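Local atomic coordinates of staphylococcal nuclease domain-containing protein 1 (Drosophila melanogaster, PDB entry 2WAC), a protein that cleaves RNA and DNA endonucleolytically, acts with the RNA-induced silencing complex, and uses its Tudor domain to bind peptides bearing symmetrically dimethylated arginine. Residues Ala20-Val23 and Glu24-Ser27; Val83-Asp87 and Tyr88-Glu92; Arg135-Ser138 and Glu139-Asn143; Thr168-Phe172 and Gly173-Val177. All blocks are in the same frame, centred on the assembly; numbering follows the deposited sequence.

Overall arrangement
The four contacts run in series along a chain that joins a Tudor domain to a staphylococcal-nuclease-like domain. Contact 1 leads from strand 17-22 into helix 26-42, and contact 2 is the hairpin tip in the dimethylarginine-binding region. Their centres are about 16 Å apart, yet they touch: Gln21 NE2 is 2.7 Å from Asp87 O, a probable hydrogen bond from strand 17-22 to the hairpin tip. Contacts 3 and 4, with centres about 12 Å apart, meet through apolar packing, with Val141 CG1 3.6 Å from Phe172 CD2 and Phe137 CB 3.9 Å from Leu176 CD1. Of the other contacts, contact 4 lies farthest from contact 2, with nearest atoms about 17 Å apart.

Contact 1 (Ala20-Val23 and Glu24-Ser27); sequences AQSV and ESGS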
loop_
_atom_site.group_PDB
_atom_site.type_symbol
_atom_site.label_atom_id
_atom_site.label_comp_id
_atom_site.label_asym_id
_atom_site.label_seq_id
_atom_site.Cartn_x
_atom_site.Cartn_y
_atom_site.Cartn_z
ATOM N N ALA A 20 0.767 3.888 1.907
ATOM C CA ALA A 20 1.053 4.648 3.115
ATOM C C ALA A 20 0.403 6.029 3.080
ATOM O O ALA A 20 0.357 6.676 2.033
ATOM C CB ALA A 20 2.559 4.772 3.319
ATOM N N GLN A 21 -0.106 6.458 4.233
ATOM C CA GLN A 21 -0.601 7.820 4.421
ATOM C C GLN A 21 0.452 8.646 5.148
ATOM O O GLN A 21 1.144 8.137 6.027
ATOM C CB GLN A 21 -1.883 7.825 5.260
ATOM C CG GLN A 21 -3.116 7.245 4.586
ATOM C CD GLN A 21 -4.268 7.022 5.562
ATOM O OE1 GLN A 21 -4.085 7.065 6.780
ATOM N NE2 GLN A 21 -5.455 6.765 5.027
ATOM N N SER A 22 0.556 9.921 4.787
ATOM C CA SER A 22 1.395 10.871 5.513
ATOM C C SER A 22 0.737 11.223 6.853
ATOM O O SER A 22 -0.459 11.514 6.900
ATOM C CB SER A 22 1.606 12.132 4.670
ATOM O OG SER A 22 2.261 13.147 5.406
ATOM N N VAL A 23 1.517 11.192 7.933
ATOM C CA VAL A 23 0.989 11.486 9.273
ATOM C C VAL A 23 0.478 12.932 9.403
ATOM O O VAL A 23 -0.537 13.176 10.063
ATOM C CB VAL A 23 2.008 11.124 10.401
ATOM C CG1 VAL A 23 1.587 11.704 11.750
ATOM C CG2 VAL A 23 2.164 9.612 10.510
ATOM N N GLU A 24 1.156 13.877 8.753
ATOM C CA GLU A 24 0.752 15.286 8.818
ATOM C C GLU A 24 -0.429 15.642 7.901
ATOM O O GLU A 24 -0.897 16.785 7.901
ATOM C CB GLU A 24 1.945 16.227 8.581
ATOM C CG GLU A 24 2.461 16.288 7.148
ATOM C CD GLU A 24 3.046 17.647 6.802
ATOM O OE1 GLU A 24 2.282 18.637 6.780
ATOM O OE2 GLU A 24 4.266 17.726 6.544
ATOM N N SER A 25 -0.905 14.667 7.129
ATOM C CA SER A 25 -2.098 14.839 6.300
ATOM C C SER A 25 -3.323 14.153 6.917
ATOM O O SER A 25 -4.396 14.114 6.306
ATOM C CB SER A 25 -1.850 14.324 4.877
ATOM O OG SER A 25 -1.033 15.222 4.143
ATOM N N GLY A 26 -3.153 13.626 8.130
ATOM C CA GLY A 26 -4.213 12.915 8.848
ATOM C C GLY A 26 -5.473 13.730 9.078
ATOM O O GLY A 26 -6.586 13.233 8.880
ATOM N N SER A 27 -5.295 14.984 9.491
ATOM C CA SER A 27 -6.415 15.898 9.734
ATOM C C SER A 27 -7.127 16.305 8.443
ATOM O O SER A 27 -8.339 16.535 8.444
ATOM C CB SER A 27 -5.940 17.143 10.488
ATOM O OG SER A 27 -5.002 17.879 9.721
HETATM O O HOH W 1 4.160 13.321 7.930
#
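Two peptide carbonyls, those of Ser22 and Val23, are each approached over a face by an amide three residues on: Ser25 N lies above the carbonyl plane of Ser22 and Gly26 N above that of Val23. These are consecutive, overlapping type I turns, a short 3-10 passage that takes the chain from strand 17-22 into helix 26-42. Ser25 N donates to Ser22 O at 3.2 Å and Gly26 N to Val23 O at 3.3 Å. In both bonds the C=O...N angle is 112°, in keeping with the tight winding of a 3-10 turn.

Side chains add a few looser contacts round the bend. The hydroxyl of Ser22 is anti to its backbone N (chi1 172°), which swings OG forward until it lies 3.6 Å from Glu24 CG. Ser25 occupies the N-cap position of the helix, but its hydroxyl makes no capping bond; CB comes within 3.7 Å of Ser22 O, while the side chain also packs on Tyr112. The Val23 side chain leaves the turn and packs on Ile8 of strand 5-12, and its backbone is hydrogen-bonded to Asn6, so the turn stays joined to the neighbouring strand. A water bridges the start of the bend, accepting from Glu24 N at 3.2 Å and hydrogen-bonding to Ser22 OG at 3.2 Å.

Contact 2 (Val83-Asp87 and Tyr88-Glu92); sequences VLYID and YGNKE
Backbone hydrogen bonds zip Val83-Asp87 to Tyr88-Glu92. Val83 and Glu92 form an antiparallel hydrogen-bonded pair, with Val83 N 3.0 Å from Glu92 O and Glu92 N 3.1 Å from Val83 O. Nearer the tip, Tyr85 N donates to Asn90 O at 2.9 Å. Tyr85 O is gripped twice, by Gly89 N at 2.8 Å and Tyr88 N at 3.1 Å, which closes the four-residue connection Ile86-Gly89; Gly89 adopts a positive phi of 114° there.

A polar side-chain bond runs across the strands. Tyr85 OH donates to Glu92 OE2 at 2.6 Å, reaching it on the anti side of the carboxylate, and the ring and carboxylate planes are inclined at 59°. The other oxygen, Glu92 OE1, is bonded to Thr63, so both carboxylate oxygens have partners, and the bond to OE2 helps hold the tyrosine hydroxyl in place. Asp87 OD1 takes a salt bridge from Arg70 and a hydrogen bond from Tyr112 N.

Packing completes the contact. The Asn90 side chain crosses Tyr85 at a slant, its amide plane only 20° from the ring plane, with Asn90 ND2 3.6 Å from Tyr85 CD2. On the sheet face that Leu84 shares with Lys91, Leu84 CD1 rests 3.5 Å from Gly89 O and also touches the Lys91 stem.

Tyr85 also meets the ring of Phe62. A Tudor hairpin presenting Tyr85, Tyr88 and Asn90 within the region that binds dimethylarginine is consistent with the aromatic cage by which Tudor domains recognise methylated side chains.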
loop_
_atom_site.group_PDB
_atom_site.type_symbol
_atom_site.label_atom_id
_atom_site.label_comp_id
_atom_site.label_asym_id
_atom_site.label_seq_id
_atom_site.Cartn_x
_atom_site.Cartn_y
_atom_site.Cartn_z
ATOM N N VAL A 83 -12.782 -0.903 -8.424
ATOM C CA VAL A 83 -12.365 0.413 -7.936
ATOM C C VAL A 83 -11.209 0.334 -6.938
ATOM O O VAL A 83 -11.036 -0.673 -6.249
ATOM C CB VAL A 83 -13.549 1.234 -7.322
ATOM C CG1 VAL A 83 -14.702 1.362 -8.315
ATOM C CG2 VAL A 83 -14.032 0.631 -5.993
ATOM N N LEU A 84 -10.417 1.402 -6.891
ATOM C CA LEU A 84 -9.373 1.578 -5.890
ATOM C C LEU A 84 -9.794 2.695 -4.946
ATOM O O LEU A 84 -10.112 3.795 -5.394
ATOM C CB LEU A 84 -8.032 1.928 -6.554
ATOM C CG LEU A 84 -6.930 2.520 -5.656
ATOM C CD1 LEU A 84 -6.328 1.467 -4.730
ATOM C CD2 LEU A 84 -5.838 3.204 -6.478
ATOM N N TYR A 85 -9.800 2.412 -3.645
ATOM C CA TYR A 85 -10.086 3.436 -2.643
ATOM C C TYR A 85 -8.830 4.268 -2.399
ATOM O O TYR A 85 -7.943 3.876 -1.639
ATOM C CB TYR A 85 -10.649 2.806 -1.363
ATOM C CG TYR A 85 -11.991 2.150 -1.602
ATOM C CD1 TYR A 85 -13.157 2.914 -1.664
ATOM C CD2 TYR A 85 -12.095 0.773 -1.804
ATOM C CE1 TYR A 85 -14.397 2.325 -1.904
ATOM C CE2 TYR A 85 -13.331 0.171 -2.045
ATOM C CZ TYR A 85 -14.478 0.956 -2.092
ATOM O OH TYR A 85 -15.706 0.378 -2.331
ATOM N N ILE A 86 -8.778 5.418 -3.071
ATOM C CA ILE A 86 -7.541 6.196 -3.255
ATOM C C ILE A 86 -6.921 6.785 -1.989
ATOM O O ILE A 86 -5.741 7.146 -1.980
ATOM C CB ILE A 86 -7.716 7.326 -4.321
ATOM C CG1 ILE A 86 -8.878 8.262 -3.957
ATOM C CG2 ILE A 86 -7.891 6.728 -5.721
ATOM C CD1 ILE A 86 -8.763 9.660 -4.551
ATOM N N ASP A 87 -7.709 6.876 -0.924
ATOM C CA ASP A 87 -7.220 7.451 0.324
ATOM C C ASP A 87 -6.745 6.389 1.321
ATOM O O ASP A 87 -6.245 6.726 2.401
ATOM C CB ASP A 87 -8.287 8.361 0.940
ATOM C CG ASP A 87 -8.608 9.562 0.061
ATOM O OD1 ASP A 87 -7.679 10.111 -0.574
ATOM O OD2 ASP A 87 -9.787 9.965 0.007
ATOM N N TYR A 88 -6.884 5.116 0.941
ATOM C CA TYR A 88 -6.559 3.983 1.822
ATOM C C TYR A 88 -5.713 2.898 1.157
ATOM O O TYR A 88 -4.776 2.381 1.769
ATOM C CB TYR A 88 -7.838 3.378 2.417
ATOM C CG TYR A 88 -8.614 4.373 3.244
ATOM C CD1 TYR A 88 -8.332 4.554 4.598
ATOM C CD2 TYR A 88 -9.611 5.161 2.664
ATOM C CE1 TYR A 88 -9.033 5.485 5.358
ATOM C CE2 TYR A 88 -10.312 6.095 3.413
ATOM C CZ TYR A 88 -10.022 6.250 4.757
ATOM O OH TYR A 88 -10.723 7.173 5.497
ATOM N N GLY A 89 -6.052 2.545 -0.080
ATOM C CA GLY A 89 -5.249 1.596 -0.843
ATOM C C GLY A 89 -5.885 0.263 -1.183
ATOM O O GLY A 89 -5.363 -0.471 -2.025
ATOM N N ASN A 90 -6.999 -0.068 -0.534
ATOM C CA ASN A 90 -7.714 -1.300 -0.867
ATOM C C ASN A 90 -8.526 -1.173 -2.158
ATOM O O ASN A 90 -8.920 -0.076 -2.554
ATOM C CB ASN A 90 -8.590 -1.788 0.298
ATOM C CG ASN A 90 -9.625 -0.765 0.730
ATOM O OD1 ASN A 90 -9.315 0.412 0.920
ATOM N ND2 ASN A 90 -10.861 -1.215 0.904
ATOM N N LYS A 91 -8.750 -2.314 -2.804
ATOM C CA LYS A 91 -9.540 -2.402 -4.025
ATOM C C LYS A 91 -10.685 -3.380 -3.816
ATOM O O LYS A 91 -10.578 -4.296 -2.995
ATOM C CB LYS A 91 -8.683 -2.929 -5.178
ATOM C CG LYS A 91 -7.589 -2.011 -5.682
ATOM C CD LYS A 91 -6.836 -2.709 -6.811
ATOM C CE LYS A 91 -5.835 -1.797 -7.498
ATOM N NZ LYS A 91 -4.648 -1.523 -6.654
ATOM N N GLU A 92 -11.775 -3.193 -4.560
ATOM C CA GLU A 92 -12.828 -4.206 -4.647
ATOM C C GLU A 92 -13.618 -4.127 -5.955
ATOM O O GLU A 92 -13.653 -3.084 -6.618
ATOM C CB GLU A 92 -13.779 -4.147 -3.437
ATOM C CG GLU A 92 -14.874 -3.083 -3.517
ATOM C CD GLU A 92 -15.849 -3.142 -2.350
ATOM O OE1 GLU A 92 -16.081 -4.241 -1.805
ATOM O OE2 GLU A 92 -16.394 -2.082 -1.980
#

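Contact 3 (Arg135-Ser138 and Glu139-Asn143); sequences RAFS and EDVLN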
loop_
_atom_site.group_PDB
_atom_site.type_symbol
_atom_site.label_atom_id
_atom_site.label_comp_id
_atom_site.label_asym_id
_atom_site.label_seq_id
_atom_site.Cartn_x
_atom_site.Cartn_y
_atom_site.Cartn_z
ATOM N N ARG A 135 2.151 -12.220 6.205
ATOM C CA ARG A 135 1.652 -12.187 7.580
ATOM C C ARG A 135 2.637 -11.466 8.504
ATOM O O ARG A 135 2.236 -10.628 9.315
ATOM C CB ARG A 135 1.410 -13.613 8.091
ATOM C CG ARG A 135 0.639 -13.692 9.406
ATOM C CD ARG A 135 1.076 -14.888 10.256
ATOM N NE ARG A 135 2.489 -14.818 10.641
ATOM C CZ ARG A 135 2.976 -14.045 11.611
ATOM N NH1 ARG A 135 2.169 -13.262 12.316
ATOM N NH2 ARG A 135 4.276 -14.057 11.874
ATOM N N ALA A 136 3.920 -11.799 8.364
ATOM C CA ALA A 136 4.980 -11.215 9.189
ATOM C C ALA A 136 5.146 -9.714 8.961
ATOM O O ALA A 136 5.349 -8.961 9.913
ATOM C CB ALA A 136 6.299 -11.939 8.956
ATOM N N PHE A 137 5.054 -9.288 7.703
ATOM C CA PHE A 137 5.232 -7.880 7.347
ATOM C C PHE A 137 4.045 -7.026 7.787
ATOM O O PHE A 137 4.227 -5.886 8.219
ATOM C CB PHE A 137 5.486 -7.723 5.843
ATOM C CG PHE A 137 5.717 -6.297 5.404
ATOM C CD1 PHE A 137 6.694 -5.510 6.013
ATOM C CD2 PHE A 137 4.965 -5.747 4.371
ATOM C CE1 PHE A 137 6.908 -4.194 5.606
ATOM C CE2 PHE A 137 5.176 -4.433 3.951
ATOM C CZ PHE A 137 6.148 -3.657 4.572
ATOM N N SER A 138 2.842 -7.588 7.679
ATOM C CA SER A 138 1.623 -6.924 8.133
ATOM C C SER A 138 1.604 -6.727 9.647
ATOM O O SER A 138 1.165 -5.684 10.137
ATOM C CB SER A 138 0.386 -7.707 7.685
ATOM O OG SER A 138 -0.799 -7.077 8.133
ATOM N N GLU A 139 2.081 -7.732 10.381
ATOM C CA GLU A 139 2.194 -7.640 11.833
ATOM C C GLU A 139 3.198 -6.557 12.238
ATOM O O GLU A 139 3.015 -5.880 13.251
ATOM C CB GLU A 139 2.594 -8.991 12.433
ATOM C CG GLU A 139 2.243 -9.133 13.909
ATOM C CD GLU A 139 2.814 -10.389 14.543
ATOM O OE1 GLU A 139 2.921 -11.425 13.852
ATOM O OE2 GLU A 139 3.155 -10.338 15.744
ATOM N N ASP A 140 4.248 -6.403 11.434
ATOM C CA ASP A 140 5.277 -5.387 11.657
ATOM C C ASP A 140 4.764 -3.956 11.479
ATOM O O ASP A 140 5.003 -3.102 12.334
ATOM C CB ASP A 140 6.468 -5.611 10.714
ATOM C CG ASP A 140 7.321 -6.814 11.099
ATOM O OD1 ASP A 140 7.232 -7.285 12.255
ATOM O OD2 ASP A 140 8.093 -7.282 10.238
ATOM N N VAL A 141 4.060 -3.698 10.377
ATOM C CA VAL A 141 3.805 -2.312 9.954
ATOM C C VAL A 141 2.345 -1.866 9.789
ATOM O O VAL A 141 2.067 -0.668 9.870
ATOM C CB VAL A 141 4.598 -1.940 8.656
ATOM C CG1 VAL A 141 6.093 -2.190 8.836
ATOM C CG2 VAL A 141 4.064 -2.693 7.438
ATOM N N LEU A 142 1.423 -2.799 9.551
ATOM C CA LEU A 142 0.042 -2.404 9.238
ATOM C C LEU A 142 -0.597 -1.590 10.368
ATOM O O LEU A 142 -0.635 -2.029 11.520
ATOM C CB LEU A 142 -0.833 -3.603 8.847
ATOM C CG LEU A 142 -2.201 -3.261 8.232
ATOM C CD1 LEU A 142 -2.068 -2.763 6.796
ATOM C CD2 LEU A 142 -3.126 -4.461 8.289
ATOM N N ASN A 143 -1.075 -0.397 10.007
ATOM C CA ASN A 143 -1.675 0.582 10.930
ATOM C C ASN A 143 -0.689 1.262 11.882
ATOM O O ASN A 143 -1.098 1.974 12.804
ATOM C CB ASN A 143 -2.838 -0.025 11.725
ATOM C CG ASN A 143 -3.899 -0.631 10.837
ATOM O OD1 ASN A 143 -4.433 -1.694 11.141
ATOM N ND2 ASN A 143 -4.215 0.042 9.734
HETATM O O HOH W 2 -0.439 -4.601 12.127
#
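Glu139 reaches back one helical turn to Arg135 by both backbone and side chain. Its N donates to Arg135 O at 3.1 Å, and OE1 forms a salt bridge with Arg135 NH1, a short 2.5 Å contact made at the edge of the guanidinium and nearly in its plane. The two side chains run alongside each other, their planar ends turned 59° apart, while Arg135 NE pairs with Glu132 one turn earlier.

At Asp140 the backbone N bonds to Ala136 O, 3.2 Å away. With CG beside its own backbone N (chi1 -73°), the carboxylate folds back against the same carbonyl, placing CG 3.1 Å from Ala136 O; this crowding of acceptors would probably raise the carboxylate's affinity for a proton.

Val141 N continues the series to Phe137 O. Its CG2 methyl lies over one face of the Phe137 ring, 3.8 Å from the centroid and 19° off the normal, a CH-pi contact on the buried side of the helix.

Leu142, the first residue to leave helical geometry, still donates from N to Ser138 O at 3.0 Å, and its CD2 sits 3.5 Å from Ser138 OG. A water donates to Ser138 O at 2.8 Å. The same water donates to Leu142 O and so spans the last turn.

Phe137 and Val141 face strand 5-12, and the helix leads on to strand 145-152: this is the helix between the third and fourth strands of an OB-fold barrel, as in staphylococcal nuclease domains.

Contact 4 (Thr168-Phe172 and Gly173-Val177); sequences TKVDF and GKQLV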
loop_
_atom_site.group_PDB
_atom_site.type_symbol
_atom_site.label_atom_id
_atom_site.label_comp_id
_atom_site.label_asym_id
_atom_site.label_seq_id
_atom_site.Cartn_x
_atom_site.Cartn_y
_atom_site.Cartn_z
ATOM N N THR A 168 13.590 1.953 17.306
ATOM C CA THR A 168 14.758 1.071 17.223
ATOM C C THR A 168 15.610 1.340 15.987
ATOM O O THR A 168 16.785 0.966 15.941
ATOM C CB THR A 168 14.348 -0.415 17.188
ATOM O OG1 THR A 168 13.595 -0.673 15.998
ATOM C CG2 THR A 168 13.519 -0.787 18.412
ATOM N N LYS A 169 14.999 1.977 14.990
ATOM C CA LYS A 169 15.617 2.245 13.686
ATOM C C LYS A 169 15.870 0.975 12.858
ATOM O O LYS A 169 16.663 0.991 11.917
ATOM C CB LYS A 169 16.892 3.104 13.809
ATOM C CG LYS A 169 16.757 4.360 14.684
ATOM C CD LYS A 169 15.616 5.269 14.237
ATOM C CE LYS A 169 15.501 6.505 15.117
ATOM N NZ LYS A 169 16.657 7.433 14.968
ATOM N N VAL A 170 15.177 -0.111 13.200
ATOM C CA VAL A 170 15.260 -1.353 12.428
ATOM C C VAL A 170 14.538 -1.209 11.086
ATOM O O VAL A 170 13.373 -0.804 11.031
ATOM C CB VAL A 170 14.708 -2.581 13.214
ATOM C CG1 VAL A 170 14.654 -3.824 12.328
ATOM C CG2 VAL A 170 15.561 -2.858 14.447
ATOM N N ASP A 171 15.268 -1.524 10.017
ATOM C CA ASP A 171 14.736 -1.630 8.662
ATOM C C ASP A 171 13.866 -2.888 8.581
ATOM O O ASP A 171 14.377 -4.007 8.675
ATOM C CB ASP A 171 15.915 -1.702 7.674
ATOM C CG ASP A 171 15.486 -1.850 6.216
ATOM O OD1 ASP A 171 14.334 -2.236 5.939
ATOM O OD2 ASP A 171 16.325 -1.588 5.331
ATOM N N PHE A 172 12.556 -2.700 8.412
ATOM C CA PHE A 172 11.593 -3.811 8.428
ATOM C C PHE A 172 11.772 -4.822 7.292
ATOM O O PHE A 172 11.689 -6.030 7.524
ATOM C CB PHE A 172 10.148 -3.292 8.456
ATOM C CG PHE A 172 9.710 -2.766 9.799
ATOM C CD1 PHE A 172 9.564 -3.624 10.888
ATOM C CD2 PHE A 172 9.427 -1.416 9.970
ATOM C CE1 PHE A 172 9.152 -3.141 12.128
ATOM C CE2 PHE A 172 9.008 -0.924 11.208
ATOM C CZ PHE A 172 8.872 -1.789 12.286
ATOM N N GLY A 173 12.013 -4.331 6.077
ATOM C CA GLY A 173 12.267 -5.197 4.921
ATOM C C GLY A 173 13.516 -6.052 5.071
ATOM O O GLY A 173 13.513 -7.235 4.722
ATOM N N LYS A 174 14.581 -5.447 5.594
ATOM C CA LYS A 174 15.837 -6.153 5.846
ATOM C C LYS A 174 15.670 -7.213 6.934
ATOM O O LYS A 174 16.254 -8.295 6.848
ATOM C CB LYS A 174 16.943 -5.165 6.234
ATOM C CG LYS A 174 18.331 -5.783 6.321
ATOM C CD LYS A 174 19.367 -4.770 6.770
ATOM C CE LYS A 174 20.736 -5.414 6.896
ATOM N NZ LYS A 174 21.797 -4.426 7.257
ATOM N N GLN A 175 14.876 -6.894 7.954
ATOM C CA GLN A 175 14.582 -7.837 9.033
ATOM C C GLN A 175 13.885 -9.092 8.501
ATOM O O GLN A 175 14.160 -10.196 8.969
ATOM C CB GLN A 175 13.748 -7.176 10.135
ATOM C CG GLN A 175 13.706 -7.974 11.439
ATOM C CD GLN A 175 12.950 -7.266 12.546
ATOM O OE1 GLN A 175 11.752 -7.007 12.435
ATOM N NE2 GLN A 175 13.649 -6.957 13.630
ATOM N N LEU A 176 12.995 -8.914 7.522
ATOM C CA LEU A 176 12.346 -10.037 6.839
ATOM C C LEU A 176 13.378 -10.940 6.155
ATOM O O LEU A 176 13.252 -12.167 6.180
ATOM C CB LEU A 176 11.325 -9.539 5.806
ATOM C CG LEU A 176 10.076 -8.759 6.234
ATOM C CD1 LEU A 176 9.262 -8.382 5.001
ATOM C CD2 LEU A 176 9.220 -9.548 7.214
ATOM N N VAL A 177 14.389 -10.318 5.550
ATOM C CA VAL A 177 15.514 -11.031 4.942
ATOM C C VAL A 177 16.340 -11.777 6.003
ATOM O O VAL A 177 16.600 -12.974 5.857
ATOM C CB VAL A 177 16.415 -10.072 4.105
ATOM C CG1 VAL A 177 17.565 -10.825 3.457
ATOM C CG2 VAL A 177 15.597 -9.357 3.037
HETATM O O HOH W 3 12.154 -1.654 4.567
#
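Asp171 closes tightly over the first turn of the helix, its OD1 accepting from Lys174 N at 3.2 Å in a nearly straight bond (170° at the hydrogen). With CG opposite the backbone N (chi1 179°), the carboxylate comes over the helix start, Asp171 CG 3.6 Å from Lys174 CB; the amide meets OD1 from above the carboxylate plane, 74° out of it. Backbone bonds take up the winding from there: Gln175 N donates to Asp171 O at 3.0 Å and Leu176 N to Phe172 O at 3.2 Å. Asp171 is thus the N-cap of helix 172-178 in the nuclease-like domain, and the helix start would be expected to favour its negative charge. Its other oxygen, OD2, is bonded to Tyr199 OH of helix 193-208. The buried Phe172 ring points away from this carboxylate and packs on Asp140 and Val141 of helix 127-141.

Water also enters the cap, donating to Asp171 OD1 at 2.6 Å and accepting from Gly173 N. Looser still is the stretch before it. Val170 CG1 merely brushes Gln175 NE2 at 3.5 Å, the two side chains crossing at about a right angle. Farther back, exposed Thr168 forms an ST turn, OG1 accepting from Val170 N at 3.3 Å.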